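PDB 2BWQ: regulating synaptic membrane exocytosis protein 2 from Rattus norvegicus, which probably takes part in neurotransmitter release at the synapse as a Rab3-interacting protein, represented here by its first C2 domain. Local coordinates for residues R81-D95 with E105-L119. Residues are numbered along the deposited sequence; the frame is centred on the assembly and turned at random. Where two conformers were deposited one is given.
Sequences RREFRERMLEITLWD and EFLGEILIELETALL. With SO4 (sulfate ion), chain B; SO4 (sulfate ion), chain C.
Leu89 with Ile112 and Ile91 with Ile110 are antiparallel hydrogen-bonded pairs, joining strands 88-95 and 105-113 into a hairpin whose axes approach to 4.6 Å at 172°. Further along, Leu93 N donates to Gly108 O while Leu93 O accepts from Leu107 N at 2.7 Å, an offset that marks a beta bulge at Leu107-Gly108.

Leu89, Ile91, Ile110 and Ile112 share one face; from it Leu89 and Ile91 meet strand 6-14, and Ile110 and Ile112 meet Tyr126 of strand 123-127, both in the other sheet of the C2 beta-sandwich. On the opposite face, Phe106 CD1 sits over the Trp94 indole near its rim, 3.7 Å from Trp94 CH2, with the six-membered rings inclined at 58°. Trp94 NE1 donates to Thr92 OG1 at 2.8 Å, which with the stacked Tyr42 helps to hold the indole's rotation. Replacing Trp94 by an alanine is likely to leave Phe106 CD1 and Tyr42 without the indole they pack on, and Thr92 OG1 without its donor.

Beyond the strands Glu115, bent at chi2 (73°), forms a salt bridge through OE2 with Arg85 NE, its hydrogen bond weak because bent, and another through OE1 with Arg81 NH1. A water hydrogen-bonds to Phe84 O and Glu113 OE1 and accepts from Glu115 N, bridging the segments. At the far end, Asp95 and Glu105 both form salt bridges with Arg39, Asp95 another with Arg33, probably offsetting their like charges, and Asn40 N hydrogen-bonds to Asp95 OD1. Beside the Glu115 salt bridges, Phe84 CG packs on Leu114 CB at 3.9 Å and Phe84 CE2 touches Leu119 CD1 at 3.5 Å, so the apolar core continues past the strands.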
loop_
_atom_site.group_PDB
_atom_site.type_symbol
_atom_site.label_atom_id
_atom_site.label_comp_id
_atom_site.label_asym_id
_atom_site.label_seq_id
_atom_site.Cartn_x
_atom_site.Cartn_y
_atom_site.Cartn_z
ATOM N N ARG A 81 1.330 4.262 19.787
ATOM C CA ARG A 81 2.580 3.466 19.752
ATOM C C ARG A 81 2.385 2.092 20.476
ATOM O O ARG A 81 2.864 1.016 20.026
ATOM C CB ARG A 81 3.692 4.272 20.439
ATOM C CG ARG A 81 5.023 3.557 20.581
ATOM C CD ARG A 81 5.619 3.244 19.260
ATOM N NE ARG A 81 6.777 2.342 19.334
ATOM C CZ ARG A 81 6.731 1.045 19.671
ATOM N NH1 ARG A 81 5.588 0.444 19.983
ATOM N NH2 ARG A 81 7.858 0.337 19.695
ATOM N N ARG A 82 1.663 2.127 21.586
ATOM C CA ARG A 82 1.522 0.888 22.356
ATOM C C ARG A 82 0.801 -0.239 21.586
ATOM O O ARG A 82 0.773 -1.401 22.017
ATOM C CB ARG A 82 0.810 1.155 23.677
ATOM C CG ARG A 82 -0.627 1.489 23.498
ATOM C CD ARG A 82 -1.340 1.949 24.759
ATOM N NE ARG A 82 -0.801 3.234 25.211
ATOM C CZ ARG A 82 -0.580 3.530 26.495
ATOM N NH1 ARG A 82 -0.689 2.600 27.399
ATOM N NH2 ARG A 82 -0.138 4.726 26.839
ATOM N N GLU A 83 0.133 0.136 20.500
ATOM C CA GLU A 83 -0.703 -0.778 19.738
ATOM C C GLU A 83 0.128 -1.431 18.626
ATOM O O GLU A 83 -0.380 -2.315 17.947
ATOM C CB GLU A 83 -1.828 0.018 19.025
ATOM C CG GLU A 83 -2.891 0.589 19.983
ATOM C CD GLU A 83 -3.832 1.612 19.310
ATOM O OE1 GLU A 83 -3.550 2.185 18.201
ATOM O OE2 GLU A 83 -4.926 1.830 19.898
ATOM N N PHE A 84 1.364 -1.026 18.434
ATOM C CA PHE A 84 2.061 -1.459 17.192
ATOM C C PHE A 84 2.258 -2.965 17.129
ATOM O O PHE A 84 2.202 -3.479 16.013
ATOM C CB PHE A 84 3.414 -0.783 17.104
ATOM C CG PHE A 84 3.372 0.651 16.606
ATOM C CD1 PHE A 84 2.172 1.335 16.403
ATOM C CD2 PHE A 84 4.570 1.304 16.400
ATOM C CE1 PHE A 84 2.213 2.688 15.937
ATOM C CE2 PHE A 84 4.622 2.662 15.978
ATOM C CZ PHE A 84 3.436 3.304 15.751
ATOM N N ARG A 85 2.444 -3.674 18.242
ATOM C CA ARG A 85 2.635 -5.143 18.172
ATOM C C ARG A 85 1.415 -5.874 17.685
ATOM O O ARG A 85 1.496 -7.031 17.286
ATOM C CB ARG A 85 3.079 -5.724 19.524
ATOM C CG ARG A 85 4.528 -5.446 19.842
ATOM C CD ARG A 85 5.040 -6.185 21.100
ATOM N NE ARG A 85 6.292 -5.627 21.628
ATOM C CZ ARG A 85 6.443 -5.106 22.851
ATOM N NH1 ARG A 85 5.430 -5.079 23.721
ATOM N NH2 ARG A 85 7.626 -4.623 23.217
ATOM N N GLU A 86 0.282 -5.182 17.714
ATOM C CA GLU A 86 -1.007 -5.729 17.355
ATOM C C GLU A 86 -1.620 -5.072 16.115
ATOM O O GLU A 86 -2.847 -5.081 15.939
ATOM C CB GLU A 86 -1.978 -5.577 18.537
ATOM C CG GLU A 86 -1.584 -6.347 19.822
ATOM C CD GLU A 86 -1.416 -7.864 19.645
ATOM O OE1 GLU A 86 -1.791 -8.447 18.594
ATOM O OE2 GLU A 86 -0.889 -8.510 20.584
ATOM N N ARG A 87 -0.802 -4.397 15.299
ATOM C CA ARG A 87 -1.349 -3.699 14.094
ATOM C C ARG A 87 -0.471 -4.043 12.908
ATOM O O ARG A 87 0.762 -4.231 13.044
ATOM C CB ARG A 87 -1.301 -2.148 14.239
ATOM C CG ARG A 87 -2.144 -1.664 15.400
ATOM C CD ARG A 87 -3.583 -1.900 15.083
ATOM N NE ARG A 87 -4.450 -1.156 15.974
ATOM C CZ ARG A 87 -4.975 -1.716 17.039
ATOM N NH1 ARG A 87 -4.719 -3.007 17.317
ATOM N NH2 ARG A 87 -5.758 -1.003 17.848
ATOM N N MET A 88 -1.115 -4.111 11.754
ATOM C CA MET A 88 -0.414 -4.324 10.495
ATOM C C MET A 88 -1.129 -3.664 9.358
ATOM O O MET A 88 -2.344 -3.441 9.424
ATOM C CB MET A 88 -0.235 -5.812 10.181
ATOM C CG MET A 88 -1.504 -6.536 9.939
ATOM S SD MET A 88 -1.179 -8.315 10.039
ATOM C CE MET A 88 -2.823 -8.932 9.549
ATOM N N LEU A 89 -0.386 -3.315 8.328
ATOM C CA LEU A 89 -0.968 -2.770 7.117
ATOM C C LEU A 89 -1.013 -3.812 6.042
ATOM O O LEU A 89 0.021 -4.374 5.669
ATOM C CB LEU A 89 -0.083 -1.601 6.600
ATOM C CG LEU A 89 -0.105 -0.361 7.473
ATOM C CD1 LEU A 89 1.078 0.547 7.051
ATOM C CD2 LEU A 89 -1.391 0.439 7.295
ATOM N N GLU A 90 -2.220 -4.145 5.578
ATOM C CA GLU A 90 -2.400 -5.077 4.457
ATOM C C GLU A 90 -2.598 -4.263 3.195
ATOM O O GLU A 90 -3.597 -3.564 3.016
ATOM C CB GLU A 90 -3.632 -5.966 4.730
ATOM C CG GLU A 90 -3.933 -6.923 3.573
ATOM C CD GLU A 90 -5.393 -7.289 3.573
ATOM O OE1 GLU A 90 -5.760 -8.148 4.349
ATOM O OE2 GLU A 90 -6.150 -6.752 2.722
ATOM N N ILE A 91 -1.588 -4.298 2.349
ATOM C CA ILE A 91 -1.520 -3.483 1.123
ATOM C C ILE A 91 -1.629 -4.398 -0.069
ATOM O O ILE A 91 -0.825 -5.296 -0.220
ATOM C CB ILE A 91 -0.189 -2.695 1.111
ATOM C CG1 ILE A 91 -0.139 -1.823 2.374
ATOM C CG2 ILE A 91 -0.077 -1.870 -0.195
ATOM C CD1 ILE A 91 1.352 -1.314 2.681
ATOM N N THR A 92 -2.667 -4.220 -0.870
ATOM C CA THR A 92 -2.911 -5.098 -2.025
ATOM C C THR A 92 -3.048 -4.284 -3.266
ATOM O O THR A 92 -3.613 -3.182 -3.258
ATOM C CB THR A 92 -4.144 -6.019 -1.802
ATOM O OG1 THR A 92 -5.302 -5.229 -1.489
ATOM C CG2 THR A 92 -3.853 -6.989 -0.665
ATOM N N LEU A 93 -2.543 -4.849 -4.386
ATOM C CA LEU A 93 -2.594 -4.188 -5.689
ATOM C C LEU A 93 -3.541 -5.013 -6.572
ATOM O O LEU A 93 -3.506 -6.238 -6.551
ATOM C CB LEU A 93 -1.180 -4.196 -6.275
ATOM C CG LEU A 93 -1.106 -3.509 -7.655
ATOM C CD1 LEU A 93 -1.297 -1.999 -7.567
ATOM C CD2 LEU A 93 0.198 -3.879 -8.320
ATOM N N TRP A 94 -4.335 -4.297 -7.387
ATOM C CA TRP A 94 -5.427 -4.872 -8.176
ATOM C C TRP A 94 -5.430 -4.278 -9.566
ATOM O O TRP A 94 -5.114 -3.110 -9.739
ATOM C CB TRP A 94 -6.793 -4.572 -7.530
ATOM C CG TRP A 94 -6.862 -5.122 -6.168
ATOM C CD1 TRP A 94 -6.503 -4.459 -5.010
ATOM C CD2 TRP A 94 -7.255 -6.467 -5.766
ATOM N NE1 TRP A 94 -6.636 -5.309 -3.946
ATOM C CE2 TRP A 94 -7.103 -6.530 -4.350
ATOM C CE3 TRP A 94 -7.713 -7.630 -6.441
ATOM C CZ2 TRP A 94 -7.376 -7.689 -3.591
ATOM C CZ3 TRP A 94 -8.015 -8.788 -5.636
ATOM C CH2 TRP A 94 -7.825 -8.802 -4.259
ATOM N N ASP A 95 -5.824 -5.106 -10.547
ATOM C CA ASP A 95 -6.097 -4.683 -11.939
ATOM C C ASP A 95 -7.600 -4.581 -12.093
ATOM O O ASP A 95 -8.283 -5.638 -11.996
ATOM C CB ASP A 95 -5.530 -5.761 -12.843
ATOM C CG ASP A 95 -5.613 -5.423 -14.313
ATOM O OD1 ASP A 95 -5.925 -4.285 -14.700
ATOM O OD2 ASP A 95 -5.438 -6.348 -15.148
ATOM N N GLU A 105 -8.231 -8.504 -11.126
ATOM C CA GLU A 105 -7.187 -9.457 -10.883
ATOM C C GLU A 105 -6.296 -8.988 -9.744
ATOM O O GLU A 105 -5.840 -7.856 -9.731
ATOM C CB GLU A 105 -6.347 -9.727 -12.147
ATOM C CG GLU A 105 -5.327 -10.832 -11.893
ATOM C CD GLU A 105 -4.510 -11.254 -13.119
ATOM O OE1 GLU A 105 -4.674 -10.644 -14.191
ATOM O OE2 GLU A 105 -3.714 -12.216 -13.001
ATOM N N PHE A 106 -5.995 -9.897 -8.850
ATOM C CA PHE A 106 -5.096 -9.659 -7.738
ATOM C C PHE A 106 -3.685 -9.616 -8.286
ATOM O O PHE A 106 -3.253 -10.537 -9.010
ATOM C CB PHE A 106 -5.225 -10.847 -6.790
ATOM C CG PHE A 106 -4.264 -10.805 -5.644
ATOM C CD1 PHE A 106 -4.274 -9.786 -4.683
ATOM C CD2 PHE A 106 -3.336 -11.822 -5.482
ATOM C CE1 PHE A 106 -3.420 -9.823 -3.590
ATOM C CE2 PHE A 106 -2.450 -11.827 -4.390
ATOM C CZ PHE A 106 -2.523 -10.809 -3.427
ATOM N N LEU A 107 -2.952 -8.544 -7.935
ATOM C CA LEU A 107 -1.565 -8.398 -8.430
ATOM C C LEU A 107 -0.532 -8.468 -7.306
ATOM O O LEU A 107 0.634 -8.176 -7.510
ATOM C CB LEU A 107 -1.367 -7.091 -9.188
ATOM C CG LEU A 107 -2.179 -6.936 -10.491
ATOM C CD1 LEU A 107 -1.960 -5.525 -11.113
ATOM C CD2 LEU A 107 -1.827 -8.047 -11.459
ATOM N N GLY A 108 -0.958 -8.749 -6.073
ATOM C CA GLY A 108 0.023 -8.984 -5.030
ATOM C C GLY A 108 -0.244 -8.216 -3.760
ATOM O O GLY A 108 -1.082 -7.325 -3.727
ATOM N N GLU A 109 0.442 -8.652 -2.708
ATOM C CA GLU A 109 0.200 -8.143 -1.368
ATOM C C GLU A 109 1.521 -7.811 -0.717
ATOM O O GLU A 109 2.519 -8.537 -0.902
ATOM C CB GLU A 109 -0.534 -9.248 -0.518
ATOM C CG GLU A 109 -0.746 -8.831 0.958
ATOM C CD GLU A 109 -1.626 -9.744 1.700
ATOM O OE1 GLU A 109 -2.419 -10.403 1.068
ATOM O OE2 GLU A 109 -1.488 -9.748 2.914
ATOM N N ILE A 110 1.531 -6.732 0.038
ATOM C CA ILE A 110 2.621 -6.414 0.956
ATOM C C ILE A 110 1.975 -6.276 2.340
ATOM O O ILE A 110 0.997 -5.560 2.513
ATOM C CB ILE A 110 3.239 -5.061 0.522
ATOM C CG1 ILE A 110 3.901 -5.214 -0.854
ATOM C CG2 ILE A 110 4.215 -4.497 1.584
ATOM C CD1 ILE A 110 3.888 -3.902 -1.607
ATOM N N LEU A 111 2.467 -6.977 3.325
ATOM C CA LEU A 111 1.867 -7.002 4.689
ATOM C C LEU A 111 2.930 -6.463 5.637
ATOM O O LEU A 111 3.982 -7.125 5.808
ATOM C CB LEU A 111 1.436 -8.436 5.071
ATOM C CG LEU A 111 0.654 -8.552 6.342
ATOM C CD1 LEU A 111 -0.696 -7.801 6.246
ATOM C CD2 LEU A 111 0.396 -10.068 6.568
ATOM N N ILE A 112 2.694 -5.296 6.219
ATOM C CA ILE A 112 3.743 -4.645 7.029
ATOM C C ILE A 112 3.305 -4.645 8.468
ATOM O O ILE A 112 2.342 -3.970 8.833
ATOM C CB ILE A 112 3.987 -3.205 6.520
ATOM C CG1 ILE A 112 4.507 -3.219 5.082
ATOM C CG2 ILE A 112 4.999 -2.457 7.464
ATOM C CD1 ILE A 112 4.703 -1.823 4.516
ATOM N N GLU A 113 3.989 -5.371 9.306
ATOM C CA GLU A 113 3.785 -5.330 10.769
ATOM C C GLU A 113 4.255 -3.983 11.317
ATOM O O GLU A 113 5.417 -3.597 11.045
ATOM C CB GLU A 113 4.556 -6.469 11.469
ATOM C CG GLU A 113 3.964 -7.835 11.118
ATOM C CD GLU A 113 2.722 -8.146 11.880
ATOM O OE1 GLU A 113 2.245 -7.388 12.736
ATOM O OE2 GLU A 113 2.179 -9.223 11.580
ATOM N N LEU A 114 3.411 -3.270 12.056
ATOM C CA LEU A 114 3.829 -1.951 12.545
ATOM C C LEU A 114 5.054 -2.000 13.434
ATOM O O LEU A 114 5.866 -1.061 13.363
ATOM C CB LEU A 114 2.699 -1.218 13.273
ATOM C CG LEU A 114 1.864 -0.282 12.396
ATOM C CD1 LEU A 114 2.790 0.893 11.984
ATOM C CD2 LEU A 114 1.274 -0.982 11.184
ATOM N N GLU A 115 5.216 -3.057 14.243
ATOM C CA GLU A 115 6.259 -3.043 15.268
ATOM C C GLU A 115 7.639 -2.954 14.655
ATOM O O GLU A 115 8.533 -2.478 15.345
ATOM C CB GLU A 115 6.146 -4.319 16.107
ATOM C CG GLU A 115 7.155 -4.448 17.263
ATOM C CD GLU A 115 6.892 -3.535 18.461
ATOM O OE1 GLU A 115 5.996 -2.637 18.461
ATOM O OE2 GLU A 115 7.610 -3.732 19.482
ATOM N N THR A 116 7.824 -3.415 13.437
ATOM C CA THR A 116 9.133 -3.277 12.845
ATOM C C THR A 116 9.131 -2.486 11.569
ATOM O O THR A 116 10.065 -2.585 10.777
ATOM C CB THR A 116 9.771 -4.675 12.607
ATOM O OG1 THR A 116 8.845 -5.478 11.876
ATOM C CG2 THR A 116 10.141 -5.367 13.993
ATOM N N ALA A 117 8.057 -1.768 11.289
ATOM C CA ALA A 117 7.943 -1.014 10.061
ATOM C C ALA A 117 8.988 0.110 9.994
ATOM O O ALA A 117 9.479 0.634 11.015
ATOM C CB ALA A 117 6.552 -0.356 10.014
ATOM N N LEU A 118 9.333 0.446 8.777
ATOM C CA LEU A 118 10.223 1.583 8.481
ATOM C C LEU A 118 9.478 2.920 8.621
ATOM O O LEU A 118 9.051 3.504 7.628
ATOM C CB LEU A 118 10.798 1.435 7.045
ATOM C CG LEU A 118 11.777 0.272 6.873
ATOM C CD1 LEU A 118 11.915 -0.106 5.412
ATOM C CD2 LEU A 118 13.123 0.616 7.398
ATOM N N LEU A 119 9.307 3.368 9.847
ATOM C CA LEU A 119 8.564 4.607 10.110
ATOM C C LEU A 119 9.479 5.815 10.071
ATOM O O LEU A 119 9.493 6.608 11.032
ATOM C CB LEU A 119 7.877 4.470 11.481
ATOM C CG LEU A 119 6.904 3.282 11.524
ATOM C CD1 LEU A 119 6.291 3.164 12.917
ATOM C CD2 LEU A 119 5.789 3.429 10.524
HETATM S S SO4 B . 0.873 5.791 23.144
HETATM O O1 SO4 B . 1.173 4.335 23.101
HETATM O O2 SO4 B . 1.945 6.491 23.813
HETATM O O3 SO4 B . 0.715 6.368 21.814
HETATM O O4 SO4 B . -0.361 6.021 23.917
HETATM S S SO4 C . -1.025 -0.828 28.348
HETATM O O1 SO4 C . -0.196 -2.064 28.201
HETATM O O2 SO4 C . -1.266 -0.158 27.094
HETATM O O3 SO4 C . -2.407 -1.323 28.580
HETATM O O4 SO4 C . -0.516 -0.034 29.434
HETATM O O HOH W 1 3.307 -5.414 14.466
#